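Local coordinates for DegV family protein (Eubacterium eligens, PDB 3FDJ) that is of unknown function but probably binds a fatty acid or similar lipid, at residues 5-10 with 78-83; 23-28 with 66-71; 109-114 with 145-150. All blocks are in the same frame, centred on the assembly; numbering follows the deposited sequence.

Contact 1: residues 5-10 with 78-83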
# COMPACT_ATOMS: atom_id res chain seq x y z
N ARG A 5 -5.75 18.04 -6.61
CA ARG A 5 -5.17 16.89 -7.26
C ARG A 5 -4.60 15.95 -6.21
O ARG A 5 -3.87 16.38 -5.31
CB ARG A 5 -4.04 17.32 -8.18
CG ARG A 5 -3.25 16.19 -8.80
CD ARG A 5 -2.22 16.73 -9.79
NE ARG A 5 -2.93 17.08 -10.98
CZ ARG A 5 -2.98 16.37 -12.11
NH1 ARG A 5 -2.25 15.27 -12.29
NH2 ARG A 5 -3.73 16.81 -13.08
N LEU A 6 -4.92 14.67 -6.36
CA LEU A 6 -4.33 13.61 -5.55
C LEU A 6 -3.27 12.83 -6.35
O LEU A 6 -3.48 12.48 -7.51
CB LEU A 6 -5.44 12.68 -5.02
CG LEU A 6 -6.56 13.34 -4.21
CD1 LEU A 6 -7.57 12.27 -3.68
CD2 LEU A 6 -6.02 14.21 -3.08
N VAL A 7 -2.12 12.58 -5.73
CA VAL A 7 -1.02 11.85 -6.36
C VAL A 7 -0.56 10.77 -5.38
O VAL A 7 -0.55 11.01 -4.15
CB VAL A 7 0.15 12.80 -6.71
CG1 VAL A 7 1.30 12.05 -7.39
CG2 VAL A 7 -0.32 13.94 -7.66
N ALA A 8 -0.20 9.60 -5.89
CA ALA A 8 0.35 8.56 -5.02
C ALA A 8 1.36 7.74 -5.77
O ALA A 8 1.26 7.60 -6.98
CB ALA A 8 -0.76 7.66 -4.48
N ASP A 9 2.33 7.18 -5.07
CA ASP A 9 3.13 6.17 -5.72
C ASP A 9 2.32 4.88 -5.96
O ASP A 9 1.28 4.62 -5.34
CB ASP A 9 4.43 5.91 -5.00
CG ASP A 9 4.23 5.25 -3.69
OD1 ASP A 9 3.75 4.07 -3.69
OD2 ASP A 9 4.59 5.88 -2.66
N SER A 10 2.84 4.07 -6.88
CA SER A 10 2.14 2.89 -7.38
C SER A 10 1.98 1.77 -6.33
O SER A 10 1.26 0.81 -6.57
CB SER A 10 2.86 2.35 -8.63
OG SER A 10 4.12 1.79 -8.30
N ILE A 78 -2.22 20.16 -4.13
CA ILE A 78 -1.85 18.77 -4.35
C ILE A 78 -1.60 18.07 -3.03
O ILE A 78 -0.90 18.60 -2.15
CB ILE A 78 -0.58 18.65 -5.22
CG1 ILE A 78 -0.72 19.43 -6.54
CG2 ILE A 78 -0.19 17.15 -5.48
CD1 ILE A 78 0.54 19.40 -7.42
N PHE A 79 -2.17 16.87 -2.90
CA PHE A 79 -1.83 15.95 -1.84
C PHE A 79 -1.12 14.77 -2.48
O PHE A 79 -1.59 14.23 -3.49
CB PHE A 79 -3.06 15.48 -1.04
CG PHE A 79 -3.65 16.53 -0.16
CD1 PHE A 79 -3.05 16.86 1.06
CD2 PHE A 79 -4.78 17.22 -0.55
CE1 PHE A 79 -3.60 17.84 1.86
CE2 PHE A 79 -5.32 18.24 0.25
CZ PHE A 79 -4.72 18.55 1.44
N VAL A 80 0.02 14.40 -1.90
CA VAL A 80 0.82 13.28 -2.38
C VAL A 80 0.88 12.23 -1.30
O VAL A 80 1.31 12.55 -0.18
CB VAL A 80 2.25 13.72 -2.73
CG1 VAL A 80 3.00 12.57 -3.41
CG2 VAL A 80 2.24 14.97 -3.65
N VAL A 81 0.47 10.99 -1.59
CA VAL A 81 0.56 9.92 -0.59
C VAL A 81 1.68 8.97 -0.98
O VAL A 81 1.77 8.54 -2.13
CB VAL A 81 -0.78 9.17 -0.46
CG1 VAL A 81 -0.70 8.06 0.63
CG2 VAL A 81 -1.91 10.17 -0.13
N THR A 82 2.58 8.68 -0.04
CA THR A 82 3.70 7.81 -0.32
C THR A 82 3.72 6.58 0.58
O THR A 82 3.17 6.58 1.67
CB THR A 82 5.10 8.50 -0.20
OG1 THR A 82 5.45 8.69 1.17
CG2 THR A 82 5.15 9.87 -0.96
N ILE A 83 4.35 5.53 0.09
CA ILE A 83 4.70 4.36 0.88
C ILE A 83 5.62 4.81 2.03
O ILE A 83 6.33 5.81 1.93
CB ILE A 83 5.34 3.29 -0.04
CG1 ILE A 83 5.78 2.01 0.73
CG2 ILE A 83 6.49 3.89 -0.78
CD1 ILE A 83 6.01 0.83 -0.21

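Contact 2: residues 23-28 with 66-71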
# COMPACT_ATOMS: atom_id res chain seq x y z
N LYS A 23 -3.40 10.74 -10.00
CA LYS A 23 -2.32 10.16 -10.77
C LYS A 23 -1.42 9.28 -9.93
O LYS A 23 -0.90 9.73 -8.89
CB LYS A 23 -1.49 11.29 -11.37
CG LYS A 23 -0.52 10.81 -12.38
CD LYS A 23 -1.23 10.43 -13.67
CE LYS A 23 -0.32 9.67 -14.59
NZ LYS A 23 0.68 10.59 -15.19
N ALA A 24 -1.20 8.05 -10.39
CA ALA A 24 -0.23 7.14 -9.77
C ALA A 24 1.14 7.30 -10.41
O ALA A 24 1.25 7.50 -11.63
CB ALA A 24 -0.71 5.67 -9.87
N VAL A 25 2.19 7.25 -9.60
CA VAL A 25 3.55 7.40 -10.04
C VAL A 25 4.31 6.08 -9.85
O VAL A 25 4.50 5.61 -8.73
CB VAL A 25 4.25 8.53 -9.29
CG1 VAL A 25 5.63 8.79 -9.91
CG2 VAL A 25 3.38 9.83 -9.35
N PRO A 26 4.73 5.46 -10.95
CA PRO A 26 5.27 4.10 -10.90
C PRO A 26 6.61 3.96 -10.23
O PRO A 26 7.53 4.74 -10.51
CB PRO A 26 5.43 3.72 -12.37
CG PRO A 26 4.98 4.80 -13.16
CD PRO A 26 4.60 5.95 -12.34
N LEU A 27 6.72 2.95 -9.37
CA LEU A 27 8.01 2.41 -8.96
C LEU A 27 8.45 1.39 -10.02
O LEU A 27 7.66 1.00 -10.89
CB LEU A 27 7.90 1.78 -7.57
CG LEU A 27 8.04 2.80 -6.42
CD1 LEU A 27 6.71 3.42 -6.14
CD2 LEU A 27 8.64 2.20 -5.13
N THR A 28 9.69 0.93 -9.91
CA THR A 28 10.28 0.01 -10.87
C THR A 28 10.90 -1.17 -10.14
O THR A 28 11.58 -0.99 -9.14
CB THR A 28 11.34 0.70 -11.72
OG1 THR A 28 10.74 1.80 -12.43
CG2 THR A 28 11.97 -0.28 -12.72
N ASP A 66 11.64 13.62 -11.99
CA ASP A 66 10.92 13.97 -13.23
C ASP A 66 9.52 13.33 -13.31
O ASP A 66 8.57 13.97 -13.75
CB ASP A 66 11.73 13.58 -14.47
CG ASP A 66 12.89 14.53 -14.75
OD1 ASP A 66 12.82 15.71 -14.36
OD2 ASP A 66 13.88 14.09 -15.38
N ALA A 67 9.40 12.08 -12.87
CA ALA A 67 8.10 11.39 -12.85
C ALA A 67 7.12 12.04 -11.88
O ALA A 67 5.92 12.17 -12.17
CB ALA A 67 8.29 9.90 -12.49
N TRP A 68 7.62 12.44 -10.71
CA TRP A 68 6.77 13.17 -9.77
C TRP A 68 6.31 14.48 -10.39
O TRP A 68 5.14 14.81 -10.32
CB TRP A 68 7.50 13.47 -8.48
CG TRP A 68 7.72 12.31 -7.57
CD1 TRP A 68 8.94 11.76 -7.23
CD2 TRP A 68 6.75 11.58 -6.82
NE1 TRP A 68 8.77 10.73 -6.34
CE2 TRP A 68 7.43 10.61 -6.06
CE3 TRP A 68 5.36 11.66 -6.72
CZ2 TRP A 68 6.77 9.70 -5.24
CZ3 TRP A 68 4.71 10.76 -5.89
CH2 TRP A 68 5.42 9.81 -5.15
N LEU A 69 7.22 15.24 -10.98
CA LEU A 69 6.86 16.54 -11.55
C LEU A 69 5.82 16.41 -12.64
O LEU A 69 4.88 17.19 -12.68
CB LEU A 69 8.10 17.28 -12.08
CG LEU A 69 9.07 17.73 -10.99
CD1 LEU A 69 10.33 18.36 -11.64
CD2 LEU A 69 8.41 18.74 -10.03
N GLU A 70 5.97 15.39 -13.48
CA GLU A 70 4.98 15.11 -14.52
C GLU A 70 3.61 14.87 -13.87
O GLU A 70 2.60 15.39 -14.32
CB GLU A 70 5.40 13.89 -15.35
CG GLU A 70 4.47 13.58 -16.51
CD GLU A 70 4.95 12.41 -17.37
OE1 GLU A 70 5.33 11.35 -16.82
OE2 GLU A 70 4.92 12.56 -18.60
N ALA A 71 3.59 14.12 -12.77
CA ALA A 71 2.34 13.77 -12.11
C ALA A 71 1.66 14.94 -11.43
O ALA A 71 0.45 14.96 -11.27
CB ALA A 71 2.55 12.65 -11.10

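Contact 3: residues 109-114 with 145-150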
# COMPACT_ATOMS: atom_id res chain seq x y z
N LYS A 109 0.31 24.84 -3.25
CA LYS A 109 0.41 24.18 -1.95
C LYS A 109 0.49 22.69 -2.20
O LYS A 109 -0.37 22.13 -2.91
CB LYS A 109 -0.85 24.45 -1.14
CG LYS A 109 -1.05 25.91 -0.85
CD LYS A 109 -2.19 26.14 0.14
CE LYS A 109 -3.46 26.62 -0.49
NZ LYS A 109 -3.93 27.83 0.28
N VAL A 110 1.50 22.04 -1.62
CA VAL A 110 1.71 20.63 -1.81
C VAL A 110 1.99 19.99 -0.48
O VAL A 110 2.91 20.42 0.23
CB VAL A 110 2.90 20.36 -2.76
CG1 VAL A 110 3.08 18.85 -2.99
CG2 VAL A 110 2.71 21.11 -4.11
N ARG A 111 1.23 18.97 -0.13
CA ARG A 111 1.45 18.25 1.12
C ARG A 111 1.83 16.85 0.75
O ARG A 111 1.08 16.17 0.03
CB ARG A 111 0.19 18.24 1.99
CG ARG A 111 0.21 17.16 3.09
CD ARG A 111 1.28 17.42 4.16
NE ARG A 111 1.55 16.20 4.95
CZ ARG A 111 0.77 15.72 5.93
NH1 ARG A 111 1.14 14.62 6.56
NH2 ARG A 111 -0.35 16.33 6.30
N VAL A 112 3.01 16.43 1.20
CA VAL A 112 3.43 15.04 1.02
C VAL A 112 3.11 14.30 2.32
O VAL A 112 3.54 14.74 3.40
CB VAL A 112 4.91 14.91 0.67
CG1 VAL A 112 5.26 13.44 0.44
CG2 VAL A 112 5.29 15.75 -0.58
N ILE A 113 2.34 13.22 2.18
CA ILE A 113 1.89 12.38 3.30
C ILE A 113 2.66 11.07 3.30
O ILE A 113 2.52 10.26 2.39
CB ILE A 113 0.37 12.07 3.24
CG1 ILE A 113 -0.45 13.35 3.19
CG2 ILE A 113 -0.04 11.18 4.44
CD1 ILE A 113 -1.91 13.10 2.84
N ASP A 114 3.50 10.90 4.31
CA ASP A 114 4.12 9.61 4.58
C ASP A 114 3.00 8.76 5.17
O ASP A 114 2.54 9.02 6.27
CB ASP A 114 5.25 9.76 5.59
CG ASP A 114 5.82 8.42 6.08
OD1 ASP A 114 5.48 7.37 5.51
OD2 ASP A 114 6.61 8.46 7.05
N ALA A 145 -6.38 17.52 9.11
CA ALA A 145 -7.30 16.48 9.56
C ALA A 145 -6.89 15.08 9.13
O ALA A 145 -7.21 14.11 9.83
CB ALA A 145 -8.72 16.79 9.11
N ILE A 146 -6.19 14.97 8.00
CA ILE A 146 -5.86 13.66 7.46
C ILE A 146 -4.94 12.89 8.41
O ILE A 146 -5.09 11.67 8.58
CB ILE A 146 -5.28 13.74 6.02
CG1 ILE A 146 -5.22 12.35 5.39
CG2 ILE A 146 -3.90 14.45 5.97
CD1 ILE A 146 -6.64 11.70 5.15
N ASP A 147 -4.01 13.59 9.05
CA ASP A 147 -3.10 12.93 10.02
C ASP A 147 -3.82 12.39 11.25
O ASP A 147 -3.47 11.33 11.76
CB ASP A 147 -1.97 13.85 10.41
CG ASP A 147 -1.21 14.32 9.21
OD1 ASP A 147 -0.21 13.65 8.85
OD2 ASP A 147 -1.66 15.30 8.59
N ALA A 148 -4.87 13.08 11.68
CA ALA A 148 -5.69 12.58 12.78
C ALA A 148 -6.46 11.32 12.37
O ALA A 148 -6.54 10.35 13.13
CB ALA A 148 -6.65 13.68 13.23
N TYR A 149 -7.03 11.36 11.17
CA TYR A 149 -7.77 10.23 10.58
C TYR A 149 -6.88 8.98 10.47
O TYR A 149 -7.32 7.85 10.80
CB TYR A 149 -8.33 10.64 9.22
CG TYR A 149 -9.00 9.50 8.49
CD1 TYR A 149 -10.34 9.20 8.74
CD2 TYR A 149 -8.30 8.70 7.60
CE1 TYR A 149 -10.96 8.12 8.09
CE2 TYR A 149 -8.90 7.64 6.94
CZ TYR A 149 -10.23 7.36 7.18
OH TYR A 149 -10.85 6.30 6.54
N MSE A 150 -5.63 9.18 10.06
CA MSE A 150 -4.68 8.07 9.90
C MSE A 150 -4.38 7.30 11.19
O MSE A 150 -4.09 6.10 11.18
CB MSE A 150 -3.38 8.62 9.30
CG MSE A 150 -3.50 8.87 7.82
SE MSE A 150 -2.09 10.07 7.20
CE MSE A 150 -0.56 9.03 7.68

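Contact 1: residues 5-10 with 78-83
Strands 5-9 and 77-82 pair in parallel in the buried heart of the sheet of the N-terminal half, Leu6 opposite Phe79 and Val7 opposite Val80. Four backbone bonds join them, the donor alternating from one strand to the other: Phe79 N to Arg5 O (3.0 Å), Val7 N to Phe79 O (2.8 Å), Val81 N to Val7 O, and a longer one from Asp9 N to Val81 O (3.3 Å). Apolar, largely beta-branched side chains suit strands covered on both faces. Leu6, Ala8, Phe79 and Val81 share one face, where methyl CD2 of Leu6 comes to CB of Phe79 (3.8 Å) and helix 120-134 closes over Leu6, Ala8 and Val81. Val7, Ile78 and Val80 occupy the other, with CG2 of Val7 against CG2 of Ile78 (3.9 Å). Beyond the last backbone bond Asp9 takes over. Its CG stands between the backbone N and the carbonyl carbon (chi1 69°), which swings the carboxylate across to the partner strand. There OD2 receives Ile83 N at 2.8 Å through its syn lone pair, the N-H pointing almost straight at it (162°), while OD1 receives Ala11 N. An asparagine here would probably lose one of these two grips, since its amide nitrogen cannot accept a hydrogen, leaving either Ile83 N or Ala11 N without its partner. The carboxylate thus stands in for the backbone carbonyl that would come next in the series, and with two N-H groups held by one buried acid, its negative charge is likely to be eased by those dipoles.

Contact 2: residues 23-28 with 66-71
Ala67 starts the contact by offering its CB to methyl CG1 of Val25 at 3.9 Å, a small residue where the helix must come close to the strand. Trp68 follows. Its CB points away from the strand, but CG lies anti to the carbonyl carbon (chi1 -72°), and this brings the benzene side of the indole back beneath Val25. The valine sits over one face of the ring toward its rim, CG1 standing 4.2 Å above the plane and CG2 3.8 Å from CE3. A broad flat ring suits this place because it can take a branched side chain on its face while NE1 bonds to Ser93 OG. Glu70 keeps its carboxylate in the neighbourhood of the Lys23 amine, with no bond between them. Ala71 closes the row. Its CB meets CG2 of Val25 at 3.4 Å, tighter than carbons usually pack, and also lies 3.8 Å from CG of Lys23, whose aliphatic stem runs past it; an alanine suits a place where the helix comes this close to the strand. Helix 65-72 runs antiparallel to strand 23-25, the short axes 8.7 Å apart, and its Trp68 reaches on beyond Val25 to Val7 of strand 5-9 and to Ala94 and Ala97 of helix 90-102.

Contact 3: residues 109-114 with 145-150
Ile113 packs closely against two turns of helix 139-150. Its CG2 meets the selenium, SE, of Met150 (deposited as selenomethionine) at 3.6 Å, and its CD1 touches CG2 of Ile146 at 3.9 Å. The branched isoleucine thus serves both partners, one with each branch, while the flexible Met150 chain, bent at chi3, carries CE on to Asp114 O (3.4 Å). Buried on the helix side, Ile146 can bring a methyl into this layer because it faces the strand. Strand 109-114 follows strand 77-82 through helix 90-102, a beta-alpha-beta crossover, and lies beside it in parallel; helix 139-150 covers the opposite face of the sheet, its short axis 10.6 Å from that of the strand and only 9° off its direction. Toward solvent the wide spacing is bridged by longer polar groups instead. Arg111 leaves the strand with CG anti to the backbone N (chi1 162°) and then bends at chi2, which lays its guanidinium over CG1 of Ile113. It meets partly exposed Asp147 end-on: NH1 to OD1 and NH2 to OD2, each 2.8 Å long and each on a syn lone pair. Guanidinium and carboxylate lie 7° from coplanar, which lets both bonds run nearly straight. CG1 of Ile113 sits over the guanidinium centre, NE turns back to Val112 O, and NH2 has a second acidic partner in Asp143, one helical turn before Asp147.

In the fold
The three contacts share one sheet, with contact 1 in the middle. Contact 2 centres 9 Å from it, joined by Ala8 O to Val25 N (2.8 Å) and, where strand 5-9 begins and helix 65-72 ends, by Arg5 NH1 to Ala71 O (2.9 Å). On the other flank contact 3 centres 10 Å from contact 1, Val80 O and Ile113 N being 2.7 Å apart. Contacts 2 and 3 do not touch; their centres are 19 Å apart. A bound hexaethylene glycol, probably from crystallisation, comes about 4 Å from the Ile83 side chain, consistent with a pocket at the carboxyl ends of these parallel strands. The sodium ion instead belongs to Lys160, Ala179 and Ile184.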